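Side-chain contacts in glycoside Hydrolase (Bacteroides uniformis, PDB 5TA0), which probably hydrolyses agarose or the agaro-oligosaccharides derived from it, as part of an agarose-degrading pathway of a human gut bacterium: residues A[38-43]-A[359-364]; A[299-304]-A[561-566]; A[352-357]-A[415-420]. All blocks are in the same frame, centred on the assembly; numbering follows the deposited sequence. Where two conformers were deposited one is given.

All three contacts tie the eight-stranded barrel, or the chain leading into its last strand, to the segments and β-rich domains packed beside it. Interactions 2 and 3 are buried, whereas interaction 1 lies partly buried. The chemistry differs, and not simply with burial: a salt bridge between helix and sheet in interaction 2, an indole held by aliphatic and sulfur contacts in interaction 3, and methyl packing with one bridging water in interaction 1. They also touch one another. R360 of interaction 1 forms a salt bridge with E301 of interaction 2, M300 packs on F357 between the two barrel helices, and F43 of interaction 1 lies against W417 of interaction 3.

Interaction 1 (A[38-43]-A[359-364]); sequences GDVTEF and ERTDNI
V40 has an extended backbone conformation within the irregular loop 38-43 and faces T361 and D362, which belong to a compact turn where N363 N bonds to R360 O at 2.9 Å. Its two methyl groups divide the work. CG1, placed anti to the backbone N (chi1 -178°), presses on T361 CG2 at 3.5 Å, tighter than ordinary van der Waals contact. The second branch, CG2, reaches past the threonine and lies against the backbone of D362, 3.9 Å from D362 CA. T361 shows V40 its methyl and also the flank of its hydroxyl, since OG1 points anti to its own backbone N and lies 3.9 Å from V40 CG1. That hydroxyl is 2.8 Å from a water, and the water in turn donates to E42 O at 2.9 Å, so an indirect polar link runs beside the methyl contact. The arrangement joins the loop that enters the barrel to the one that leads into its last strand: 38-43 carries the chain from strand 34-37 of the five-stranded sheet toward the first barrel strand, 50-51, while 359-364 leads from helix 340-358 into strand 364-369. K47, in the short helix 45-48, bonds through NZ to T361 O and I364 O and fastens the same two parts. With an alanine in place of V40, only CB remains near T361, and a gap would probably open where CG1 and CG2 met T361 CG2 and the D362 backbone. G38 lies beside D362. Its positive phi (62°) is one that glycine adopts readily, and a CB built there would stand only 3.4 Å from D362 CB. D362 also touches L37 of strand 34-37 with its side chain.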
# COMPACT_ATOMS: atom_id res chain seq x y z
N GLY A 38 11.69 -12.45 -7.32
CA GLY A 38 11.12 -13.70 -6.84
C GLY A 38 10.57 -14.47 -8.02
O GLY A 38 11.24 -14.60 -9.05
N ASP A 39 9.32 -14.93 -7.92
CA ASP A 39 8.63 -15.55 -9.06
C ASP A 39 7.67 -14.56 -9.74
O ASP A 39 6.82 -14.98 -10.53
CB ASP A 39 7.91 -16.85 -8.65
CG ASP A 39 6.87 -16.64 -7.58
OD1 ASP A 39 6.43 -15.48 -7.38
OD2 ASP A 39 6.47 -17.62 -6.92
N VAL A 40 7.80 -13.28 -9.47
CA VAL A 40 6.93 -12.29 -10.10
C VAL A 40 7.61 -11.67 -11.29
O VAL A 40 8.70 -11.09 -11.19
CB VAL A 40 6.51 -11.16 -9.14
CG1 VAL A 40 5.56 -10.20 -9.86
CG2 VAL A 40 5.84 -11.72 -7.90
N THR A 41 6.97 -11.81 -12.44
CA THR A 41 7.45 -11.20 -13.66
C THR A 41 6.41 -10.32 -14.38
O THR A 41 6.74 -9.76 -15.42
CB THR A 41 7.91 -12.28 -14.68
OG1 THR A 41 6.79 -13.07 -15.05
CG2 THR A 41 8.97 -13.15 -14.11
N GLU A 42 5.20 -10.20 -13.84
CA GLU A 42 4.10 -9.53 -14.52
C GLU A 42 3.41 -8.53 -13.62
O GLU A 42 3.39 -8.70 -12.40
CB GLU A 42 3.08 -10.53 -15.03
CG GLU A 42 3.63 -11.49 -16.08
CD GLU A 42 2.58 -12.43 -16.66
OE1 GLU A 42 1.51 -12.64 -16.05
OE2 GLU A 42 2.84 -12.98 -17.74
N PHE A 43 2.80 -7.52 -14.23
CA PHE A 43 1.95 -6.59 -13.49
C PHE A 43 0.73 -7.35 -13.01
O PHE A 43 0.17 -8.16 -13.75
CB PHE A 43 1.51 -5.42 -14.38
CG PHE A 43 0.85 -4.28 -13.65
CD1 PHE A 43 1.47 -3.69 -12.55
CD2 PHE A 43 -0.41 -3.83 -14.03
CE1 PHE A 43 0.87 -2.62 -11.89
CE2 PHE A 43 -1.00 -2.78 -13.36
CZ PHE A 43 -0.36 -2.17 -12.31
N GLU A 359 7.52 -1.94 -6.85
CA GLU A 359 8.91 -2.34 -6.67
C GLU A 359 9.08 -3.50 -5.72
O GLU A 359 10.16 -4.09 -5.73
CB GLU A 359 9.78 -1.21 -6.14
CG GLU A 359 9.95 -0.06 -7.07
CD GLU A 359 10.77 1.05 -6.46
OE1 GLU A 359 11.82 0.76 -5.84
OE2 GLU A 359 10.35 2.19 -6.62
N ARG A 360 8.09 -3.78 -4.85
CA ARG A 360 8.13 -4.90 -3.90
C ARG A 360 7.06 -5.89 -4.11
O ARG A 360 6.55 -6.51 -3.17
CB ARG A 360 7.85 -4.41 -2.48
CG ARG A 360 8.79 -3.40 -2.05
CD ARG A 360 8.62 -3.10 -0.57
NE ARG A 360 9.49 -2.00 -0.33
CZ ARG A 360 10.39 -1.89 0.64
NH1 ARG A 360 10.53 -2.81 1.59
NH2 ARG A 360 11.12 -0.78 0.68
N THR A 361 6.66 -6.07 -5.36
CA THR A 361 5.53 -6.86 -5.68
C THR A 361 5.62 -8.30 -5.14
O THR A 361 4.60 -8.90 -4.80
CB THR A 361 5.24 -6.80 -7.20
OG1 THR A 361 4.03 -7.50 -7.49
CG2 THR A 361 6.39 -7.36 -8.03
N ASP A 362 6.82 -8.85 -5.05
CA ASP A 362 6.97 -10.20 -4.50
C ASP A 362 6.53 -10.33 -3.03
O ASP A 362 6.10 -11.39 -2.65
CB ASP A 362 8.42 -10.70 -4.63
CG ASP A 362 9.44 -9.83 -3.91
OD1 ASP A 362 9.26 -8.60 -3.82
OD2 ASP A 362 10.46 -10.40 -3.48
N ASN A 363 6.67 -9.27 -2.25
CA ASN A 363 6.31 -9.27 -0.81
C ASN A 363 5.13 -8.38 -0.48
O ASN A 363 4.91 -8.04 0.71
CB ASN A 363 7.52 -8.84 0.02
CG ASN A 363 8.61 -9.89 0.03
OD1 ASN A 363 8.34 -11.09 0.15
ND2 ASN A 363 9.84 -9.44 -0.04
N ILE A 364 4.36 -7.97 -1.47
CA ILE A 364 3.10 -7.26 -1.26
C ILE A 364 1.96 -8.11 -1.78
O ILE A 364 1.97 -8.51 -2.94
CB ILE A 364 3.12 -5.84 -1.89
CG1 ILE A 364 4.08 -5.00 -1.02
CG2 ILE A 364 1.71 -5.26 -1.99
CD1 ILE A 364 4.19 -3.57 -1.36
O HOH W 1 3.31 -6.88 -10.14

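Interaction 2 (A[299-304]-A[561-566]); sequences NMEATM and VIRLGL. With EDO (1,2-ethanediol), chain U.
A single carboxylate oxygen, E301 OE1, takes the R563 guanidinium through its anti lone pair, the one directed away from OE2, in place of a paired, two-oxygen grip. R563 NH2 donates to OE1 at 2.7 Å with an N-H...O angle of 151°, and this bond is a buried salt bridge. The acceptor sits at the guanidinium edge, somewhat tilted from its plane, while the carboxylate and guanidinium planes stand 71° apart. Both chains bend to meet: E301 turns at chi2 (-63°), which folds the carboxylate back toward its own backbone, and R563 turns at chi3. The same OE1 also forms a salt bridge with R360 NH2, and D305 joins the cluster, binding R563 through OD2 and R360 through OD1. The negative charge of these acids probably offsets the closeness of the two guanidinium groups. OE2 of E301 bonds to Q356 NE2, and R563 NH1 to Q638 OE1, which helps fix both flat groups. Farther along the strand G565 faces A302, with no direct contact between them. At the N-terminal side of the helix segment, N299 OD1 accepts a bond of 2.9 Å from O1 of a 1,2-ethanediol, probably a crystallisation additive. The contact sets barrel helix 298-315 against strand 558-568 of the five-stranded sheet, with helix 340-358 packing on M300 and strand 602-609 covering A302.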
# COMPACT_ATOMS: atom_id res chain seq x y z
N ASN A 299 10.84 7.91 3.02
CA ASN A 299 10.23 7.58 4.34
C ASN A 299 9.52 6.21 4.33
O ASN A 299 9.83 5.35 5.14
CB ASN A 299 9.32 8.73 4.77
CG ASN A 299 8.61 8.47 6.09
OD1 ASN A 299 7.40 8.22 6.11
ND2 ASN A 299 9.34 8.49 7.18
N MET A 300 8.59 6.00 3.41
CA MET A 300 7.90 4.70 3.35
C MET A 300 8.84 3.55 3.00
O MET A 300 8.63 2.43 3.44
CB MET A 300 6.68 4.74 2.43
CG MET A 300 6.98 4.90 0.96
SD MET A 300 5.51 5.18 -0.05
CE MET A 300 4.83 3.53 -0.18
N GLU A 301 9.91 3.85 2.28
CA GLU A 301 10.92 2.82 2.04
C GLU A 301 11.55 2.34 3.37
O GLU A 301 11.81 1.15 3.56
CB GLU A 301 12.02 3.36 1.11
CG GLU A 301 11.59 3.64 -0.32
CD GLU A 301 11.12 2.40 -1.05
OE1 GLU A 301 11.80 1.36 -0.97
OE2 GLU A 301 10.05 2.47 -1.68
N ALA A 302 11.78 3.28 4.28
CA ALA A 302 12.34 2.96 5.60
C ALA A 302 11.34 2.16 6.45
O ALA A 302 11.73 1.20 7.10
CB ALA A 302 12.77 4.22 6.32
N THR A 303 10.08 2.58 6.42
CA THR A 303 9.04 1.86 7.15
C THR A 303 8.99 0.39 6.71
O THR A 303 9.05 -0.53 7.52
CB THR A 303 7.68 2.52 6.91
OG1 THR A 303 7.78 3.92 7.23
CG2 THR A 303 6.59 1.88 7.71
N MET A 304 8.87 0.20 5.40
CA MET A 304 8.72 -1.17 4.86
C MET A 304 9.98 -2.02 5.04
O MET A 304 9.89 -3.18 5.42
CB MET A 304 8.26 -1.12 3.42
CG MET A 304 6.87 -0.55 3.25
SD MET A 304 6.20 -0.62 1.58
CE MET A 304 7.17 0.65 0.83
N VAL A 561 22.53 -1.93 -5.23
CA VAL A 561 22.15 -0.76 -4.44
C VAL A 561 22.13 -1.11 -2.97
O VAL A 561 21.39 -2.03 -2.55
CB VAL A 561 20.77 -0.23 -4.86
CG1 VAL A 561 20.36 0.98 -3.97
CG2 VAL A 561 20.75 0.15 -6.33
N ILE A 562 22.88 -0.36 -2.16
CA ILE A 562 22.82 -0.50 -0.71
C ILE A 562 21.78 0.47 -0.20
O ILE A 562 21.69 1.62 -0.66
CB ILE A 562 24.22 -0.31 -0.07
CG1 ILE A 562 25.05 -1.56 -0.35
CG2 ILE A 562 24.11 -0.02 1.43
CD1 ILE A 562 26.52 -1.39 -0.04
N ARG A 563 20.98 0.01 0.76
CA ARG A 563 19.81 0.74 1.26
C ARG A 563 20.02 1.08 2.74
O ARG A 563 19.88 0.21 3.60
CB ARG A 563 18.56 -0.12 1.07
CG ARG A 563 18.29 -0.56 -0.37
CD ARG A 563 17.20 -1.62 -0.43
NE ARG A 563 15.96 -1.06 0.11
CZ ARG A 563 15.12 -0.25 -0.55
NH1 ARG A 563 15.27 -0.00 -1.85
NH2 ARG A 563 14.10 0.31 0.09
N LEU A 564 20.37 2.34 3.03
CA LEU A 564 20.70 2.78 4.37
C LEU A 564 19.51 3.44 5.02
O LEU A 564 19.19 4.57 4.68
CB LEU A 564 21.88 3.76 4.37
CG LEU A 564 23.14 3.27 3.69
CD1 LEU A 564 24.18 4.38 3.76
CD2 LEU A 564 23.67 2.00 4.32
N GLY A 565 18.81 2.73 5.90
CA GLY A 565 17.71 3.38 6.64
C GLY A 565 18.31 4.21 7.77
O GLY A 565 18.97 3.64 8.65
N LEU A 566 18.03 5.52 7.76
CA LEU A 566 18.57 6.44 8.78
C LEU A 566 17.42 7.17 9.44
O LEU A 566 16.55 7.68 8.75
CB LEU A 566 19.53 7.45 8.15
CG LEU A 566 20.72 6.90 7.38
CD1 LEU A 566 21.57 8.07 6.88
CD2 LEU A 566 21.54 5.94 8.23
C1 EDO U . 5.19 11.38 7.02
O1 EDO U . 5.98 10.32 7.52
C2 EDO U . 4.00 11.59 7.91
O2 EDO U . 2.89 11.57 7.05

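Interaction 3 (A[352-357]-A[415-420]); sequences SMLMQF and QLWKDV
W417 reaches from the end of helix 411-416 to L354 and M355 on helix 340-358, the connection between the last two strands of the parallel barrel, so the indole bridges a barrel helix and the chain that leads into the neighbouring β-domain. The backbone prepares this: W417 is the first residue to leave helical geometry and starts a type II turn ending at V420, whose N bonds to W417 O at 3.3 Å. The aliphatic contact is a CH-pi interaction. L354, with CG anti to its backbone N (chi1 171°), sends CD2 over one face of the indole, 3.8 Å from the centroid of the six-membered ring and 21° off its normal. The methyl is shifted toward the rim, and CZ2 of W417 is its nearest atom at 3.6 Å. The sulfur contact is of a different kind. In the M355 conformer described, SD comes to the ring edge, 85° off the normal, giving an edge-on Met-aromatic contact with W417 CH2 at 4.1 Å. M355 also touches M435 and I448, and W417 meets I448, so the β-domain strands 434-441 and 444-451 pack against the same side chains. The polar contact helps set the rotation of the ring: W417 NE1 donates to OD1 of N351, one helical turn before M355.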
# COMPACT_ATOMS: atom_id res chain seq x y z
N SER A 352 2.38 7.81 -6.67
CA SER A 352 3.72 7.60 -6.15
C SER A 352 3.81 6.36 -5.28
O SER A 352 4.72 5.54 -5.44
CB SER A 352 4.27 8.82 -5.39
OG SER A 352 4.41 9.93 -6.25
N MET A 353 2.87 6.20 -4.32
CA MET A 353 2.91 5.03 -3.47
C MET A 353 2.77 3.73 -4.27
O MET A 353 3.49 2.75 -4.01
CB MET A 353 1.81 5.13 -2.43
CG MET A 353 2.09 6.22 -1.39
SD MET A 353 0.99 6.04 0.02
CE MET A 353 1.58 7.40 1.02
N LEU A 354 1.86 3.74 -5.25
CA LEU A 354 1.69 2.58 -6.12
C LEU A 354 3.00 2.17 -6.77
O LEU A 354 3.35 1.00 -6.76
CB LEU A 354 0.64 2.84 -7.19
CG LEU A 354 0.53 1.77 -8.28
CD1 LEU A 354 0.28 0.38 -7.72
CD2 LEU A 354 -0.60 2.13 -9.24
N MET A 355 3.72 3.12 -7.34
CA MET A 355 5.01 2.78 -7.96
C MET A 355 5.96 2.10 -6.95
O MET A 355 6.65 1.12 -7.27
CB MET A 355 5.67 4.04 -8.53
CG MET A 355 4.93 4.62 -9.73
SD MET A 355 5.11 3.67 -11.23
CE MET A 355 6.76 4.14 -11.81
N GLN A 356 5.96 2.59 -5.72
CA GLN A 356 6.83 2.03 -4.68
C GLN A 356 6.37 0.64 -4.28
O GLN A 356 7.21 -0.24 -4.12
CB GLN A 356 6.97 2.98 -3.50
CG GLN A 356 7.60 4.31 -3.95
CD GLN A 356 7.88 5.32 -2.87
OE1 GLN A 356 7.40 6.46 -2.93
NE2 GLN A 356 8.72 4.94 -1.92
N PHE A 357 5.06 0.39 -4.24
CA PHE A 357 4.58 -0.97 -3.94
C PHE A 357 4.90 -1.94 -5.08
O PHE A 357 5.28 -3.09 -4.82
CB PHE A 357 3.07 -1.00 -3.68
CG PHE A 357 2.62 -0.11 -2.54
CD1 PHE A 357 3.35 -0.01 -1.33
CD2 PHE A 357 1.47 0.63 -2.68
CE1 PHE A 357 2.92 0.81 -0.30
CE2 PHE A 357 1.04 1.42 -1.66
CZ PHE A 357 1.76 1.53 -0.48
N GLN A 415 -8.34 5.92 -15.46
CA GLN A 415 -8.12 6.29 -16.84
C GLN A 415 -6.63 6.27 -17.18
O GLN A 415 -6.22 5.74 -18.23
CB GLN A 415 -8.74 7.67 -17.13
CG GLN A 415 -10.25 7.63 -17.09
CD GLN A 415 -10.94 8.97 -17.03
OE1 GLN A 415 -10.39 9.96 -16.55
NE2 GLN A 415 -12.18 8.98 -17.47
N LEU A 416 -5.81 6.77 -16.28
CA LEU A 416 -4.37 6.79 -16.48
C LEU A 416 -3.80 5.38 -16.61
O LEU A 416 -2.95 5.13 -17.47
CB LEU A 416 -3.68 7.54 -15.34
CG LEU A 416 -2.17 7.61 -15.31
CD1 LEU A 416 -1.63 8.41 -16.48
CD2 LEU A 416 -1.71 8.22 -13.99
N TRP A 417 -4.25 4.48 -15.74
CA TRP A 417 -3.72 3.11 -15.68
C TRP A 417 -4.49 2.12 -16.55
O TRP A 417 -4.23 0.92 -16.51
CB TRP A 417 -3.68 2.63 -14.20
CG TRP A 417 -2.57 3.29 -13.43
CD1 TRP A 417 -2.62 4.51 -12.77
CD2 TRP A 417 -1.22 2.81 -13.27
NE1 TRP A 417 -1.41 4.79 -12.23
CE2 TRP A 417 -0.53 3.77 -12.51
CE3 TRP A 417 -0.54 1.66 -13.67
CZ2 TRP A 417 0.81 3.61 -12.15
CZ3 TRP A 417 0.78 1.50 -13.30
CH2 TRP A 417 1.44 2.45 -12.56
N LYS A 418 -5.44 2.60 -17.36
CA LYS A 418 -6.22 1.72 -18.24
C LYS A 418 -5.27 0.91 -19.14
O LYS A 418 -4.27 1.43 -19.63
CB LYS A 418 -7.21 2.55 -19.08
CG LYS A 418 -8.26 1.74 -19.79
CD LYS A 418 -9.14 2.62 -20.66
CE LYS A 418 -10.34 1.89 -21.23
NZ LYS A 418 -9.97 0.83 -22.21
N ASP A 419 -5.56 -0.38 -19.29
CA ASP A 419 -4.84 -1.27 -20.19
C ASP A 419 -3.50 -1.77 -19.66
O ASP A 419 -2.98 -2.75 -20.19
CB ASP A 419 -4.60 -0.67 -21.60
CG ASP A 419 -5.84 -0.06 -22.20
OD1 ASP A 419 -6.83 -0.79 -22.33
OD2 ASP A 419 -5.81 1.15 -22.53
N VAL A 420 -2.89 -1.10 -18.68
CA VAL A 420 -1.51 -1.40 -18.27
C VAL A 420 -1.47 -2.83 -17.72
O VAL A 420 -2.21 -3.17 -16.79
CB VAL A 420 -0.99 -0.41 -17.21
CG1 VAL A 420 0.36 -0.86 -16.68
CG2 VAL A 420 -0.92 1.01 -17.77